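Local coordinates for protein xyloglucan-specific endo-beta-1,4-glucanase BoGH5A (Bacteroides ovatus, PDB 3ZMR) that cleaves internal beta-1,4-glucosidic linkages in the backbone of xyloglucan, retaining the beta configuration and releasing xyloglucan oligosaccharides, at residues A[231-236]-A[282-287]. Sequence-based numbering, arbitrary orientation.
With EDO (1,2-ethanediol), chain H.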
ATOM      1  N   GLU A 231      16.216   3.386  10.334  1.00 18.51           N
ATOM      2  CA  GLU A 231      15.911   4.227  11.489  1.00 16.62           C
ATOM      3  C   GLU A 231      15.480   5.637  11.044  1.00 15.29           C
ATOM      4  O   GLU A 231      14.456   6.174  11.489  1.00 15.22           O
ATOM      5  CB  GLU A 231      17.101   4.272  12.467  1.00 20.85           C
ATOM      6  CG  GLU A 231      16.802   4.944  13.797  1.00 41.31           C
ATOM      7  CD  GLU A 231      17.917   4.790  14.819  1.00 71.38           C
ATOM      8  OE1 GLU A 231      18.614   3.757  14.827  1.00109.60           O
ATOM      9  OE2 GLU A 231      18.078   5.718  15.626  1.00 75.69           O
ATOM     10  N   ALA A 232      16.260   6.230  10.144  1.00 14.85           N
ATOM     11  CA  ALA A 232      15.998   7.579   9.660  1.00 15.68           C
ATOM     12  C   ALA A 232      14.697   7.646   8.864  1.00 12.85           C
ATOM     13  O   ALA A 232      13.916   8.611   8.990  1.00 15.22           O
ATOM     14  CB  ALA A 232      17.161   8.076   8.793  1.00 15.72           C
ATOM     15  N   LEU A 233      14.476   6.632   8.027  1.00 12.73           N
ATOM     16  CA  LEU A 233      13.281   6.612   7.169  1.00 12.45           C
ATOM     17  C   LEU A 233      12.009   6.372   7.998  1.00 10.55           C
ATOM     18  O   LEU A 233      10.991   7.067   7.796  1.00 12.16           O
ATOM     19  CB  LEU A 233      13.418   5.589   6.039  1.00 12.86           C
ATOM     20  CG  LEU A 233      14.479   5.943   5.007  1.00 23.26           C
ATOM     21  CD1 LEU A 233      14.483   4.942   3.873  1.00 19.60           C
ATOM     22  CD2 LEU A 233      14.333   7.327   4.475  1.00 30.25           C
ATOM     23  N   ASP A 234      12.083   5.434   8.938  1.00 12.85           N
ATOM     24  CA  ASP A 234      10.945   5.170   9.829  1.00 12.41           C
ATOM     25  C   ASP A 234      10.613   6.447  10.615  1.00 12.43           C
ATOM     26  O   ASP A 234       9.449   6.792  10.803  1.00 11.16           O
ATOM     27  CB  ASP A 234      11.269   4.062  10.848  1.00 11.98           C
ATOM     28  CG  ASP A 234      11.277   2.671  10.291  1.00 12.81           C
ATOM     29  OD1 ASP A 234      10.942   2.454   9.103  1.00 12.67           O
ATOM     30  OD2 ASP A 234      11.593   1.740  11.099  1.00 14.44           O
ATOM     31  N   GLU A 235      11.639   7.143  11.126  1.00 13.65           N
ATOM     32  CA  GLU A 235      11.427   8.345  11.930  1.00 12.34           C
ATOM     33  C   GLU A 235      10.746   9.429  11.103  1.00 11.08           C
ATOM     34  O   GLU A 235       9.791  10.082  11.554  1.00 12.77           O
ATOM     35  CB  GLU A 235      12.753   8.843  12.456  1.00 16.56           C
ATOM     36  CG  GLU A 235      12.727  10.195  13.135  1.00 31.82           C
ATOM     37  CD  GLU A 235      14.095  10.583  13.621  1.00138.38           C
ATOM     38  OE1 GLU A 235      14.462  10.182  14.743  1.00146.18           O
ATOM     39  OE2 GLU A 235      14.797  11.239  12.838  1.00117.70           O
ATOM     40  N   ARG A 236      11.216   9.612   9.863  1.00 13.27           N
ATOM     41  CA  ARG A 236      10.637  10.622   8.983  1.00 11.23           C
ATOM     42  C   ARG A 236       9.197  10.291   8.584  1.00 11.37           C
ATOM     43  O   ARG A 236       8.338  11.164   8.595  1.00 10.97           O
ATOM     44  CB  ARG A 236      11.512  10.799   7.748  1.00 11.21           C
ATOM     45  CG  ARG A 236      10.964  11.790   6.750  1.00 12.16           C
ATOM     46  CD  ARG A 236      11.965  12.079   5.670  1.00 13.19           C
ATOM     47  NE  ARG A 236      11.452  12.988   4.671  1.00 12.79           N
ATOM     48  CZ  ARG A 236      12.200  13.471   3.680  1.00 12.77           C
ATOM     49  NH1 ARG A 236      13.477  13.136   3.591  1.00 13.42           N
ATOM     50  NH2 ARG A 236      11.677  14.280   2.776  1.00 13.81           N
ATOM     51  N   ASN A 282       8.052  -3.722   4.196  1.00  9.11           N
ATOM     52  CA  ASN A 282       6.897  -4.112   5.006  1.00 10.52           C
ATOM     53  C   ASN A 282       6.875  -3.333   6.333  1.00  9.75           C
ATOM     54  O   ASN A 282       5.814  -2.880   6.779  1.00 10.13           O
ATOM     55  CB  ASN A 282       6.889  -5.613   5.250  1.00  9.93           C
ATOM     56  CG  ASN A 282       6.294  -6.427   4.103  1.00  9.52           C
ATOM     57  OD1 ASN A 282       5.176  -6.166   3.645  1.00  9.99           O
ATOM     58  ND2 ASN A 282       7.015  -7.460   3.692  1.00 11.51           N
ATOM     59  N   GLY A 283       8.065  -3.054   6.874  1.00  9.49           N
ATOM     60  CA  GLY A 283       8.192  -2.242   8.055  1.00 10.00           C
ATOM     61  C   GLY A 283       7.634  -0.825   7.915  1.00 10.04           C
ATOM     62  O   GLY A 283       7.058  -0.282   8.852  1.00 11.36           O
ATOM     63  N   PHE A 284       7.841  -0.203   6.757  1.00  9.60           N
ATOM     64  CA  PHE A 284       7.274   1.143   6.485  1.00  9.24           C
ATOM     65  C   PHE A 284       5.747   1.113   6.614  1.00  8.35           C
ATOM     66  O   PHE A 284       5.131   2.045   7.141  1.00  9.35           O
ATOM     67  CB  PHE A 284       7.660   1.662   5.089  1.00 10.01           C
ATOM     68  CG  PHE A 284       9.165   1.894   4.879  1.00  9.18           C
ATOM     69  CD1 PHE A 284      10.021   2.226   5.920  1.00 10.57           C
ATOM     70  CD2 PHE A 284       9.715   1.766   3.613  1.00 11.07           C
ATOM     71  CE1 PHE A 284      11.394   2.422   5.690  1.00 12.96           C
ATOM     72  CE2 PHE A 284      11.055   1.992   3.358  1.00 11.40           C
ATOM     73  CZ  PHE A 284      11.907   2.315   4.397  1.00 15.34           C
ATOM     74  N   ASN A 285       5.130   0.068   6.065  1.00  8.64           N
ATOM     75  CA  ASN A 285       3.678  -0.099   6.188  1.00  7.98           C
ATOM     76  C   ASN A 285       3.251  -0.155   7.647  1.00  7.59           C
ATOM     77  O   ASN A 285       2.282   0.472   8.046  1.00  9.05           O
ATOM     78  CB  ASN A 285       3.168  -1.340   5.453  1.00  8.78           C
ATOM     79  CG  ASN A 285       3.253  -1.231   3.942  1.00  9.56           C
ATOM     80  OD1 ASN A 285       3.281  -0.150   3.369  1.00 10.08           O
ATOM     81  ND2 ASN A 285       3.268  -2.385   3.294  1.00 10.05           N
ATOM     82  N   GLN A 286       4.011  -0.878   8.449  1.00  7.82           N
ATOM     83  CA  GLN A 286       3.745  -0.967   9.884  1.00  8.82           C
ATOM     84  C   GLN A 286       3.906   0.384  10.611  1.00  8.48           C
ATOM     85  O   GLN A 286       3.069   0.737  11.454  1.00  9.44           O
ATOM     86  CB  GLN A 286       4.617  -2.046  10.543  1.00  8.74           C
ATOM     87  CG  GLN A 286       4.193  -2.272  12.000  1.00  9.21           C
ATOM     88  CD  GLN A 286       2.875  -3.008  12.102  1.00  9.79           C
ATOM     89  OE1 GLN A 286       2.785  -4.182  11.736  1.00 11.77           O
ATOM     90  NE2 GLN A 286       1.839  -2.309  12.558  1.00 11.89           N
ATOM     91  N   VAL A 287       4.960   1.123  10.284  1.00  9.38           N
ATOM     92  CA  VAL A 287       5.160   2.455  10.830  1.00  8.88           C
ATOM     93  C   VAL A 287       3.933   3.337  10.558  1.00 10.24           C
ATOM     94  O   VAL A 287       3.434   4.050  11.430  1.00  9.35           O
ATOM     95  CB  VAL A 287       6.433   3.135  10.295  1.00 10.94           C
ATOM     96  CG1 VAL A 287       6.511   4.590  10.750  1.00 11.73           C
ATOM     97  CG2 VAL A 287       7.671   2.378  10.771  1.00 12.05           C
TER
HETATM   98  C1  EDO H1514      16.505  11.920   6.120  1.00 36.13           C
HETATM   99  O1  EDO H1514      17.601  11.773   5.208  1.00 59.78           O
HETATM  100  C2  EDO H1514      15.522  10.785   5.901  1.00 23.63           C
HETATM  101  O2  EDO H1514      15.038  10.849   4.558  1.00 19.18           O
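Asp234 OD1 is approached by both Phe284 and Val287: it meets the rim of the Phe284 ring in the ring plane, 3.3 Å from Phe284 CD1 and almost as near CE1, and lies 3.7 Å from Val287 CG2. The edge contact probably sets the carboxylate oxygen against the weakly positive C-H rim. The carboxylate stands nearly upright to the ring, their planes 89° apart. Its other oxygen, OD2, forms a salt bridge with Lys230 one turn back. Val287 CG2 also lies 3.6 Å from Asp234 CG, while CG1 rests against the Asp234 carbonyl oxygen. These residues join helices 227-248 and 275-293, which follow barrel strands 210-214 and 255-258 in the (beta/alpha)8 fold of family 5 glycoside hydrolases; the two segments run roughly parallel, their axes 9.9 Å apart and crossing at -30°. With its CG anti to the carbonyl carbon (chi1 -64°), the ring of Phe284 reaches helix 227-248, where CZ packs 3.7 Å from Leu233 CD1. On another side of Leu233, CD2 touches an ethanediol, probably from the crystallisation liquor, which accepts a bent hydrogen bond at O2 from Arg236 NH1 (2.9 Å). Arg236 NH2 hydrogen-bonds Ser178 OG, and its guanidinium makes a cation-pi contact with Trp221. Replacing Arg236 by an alanine removes both, and would probably leave Ser178 OG without this donor and the Trp221 ring without its cation. Phe284 also touches Leu222 and Leu237.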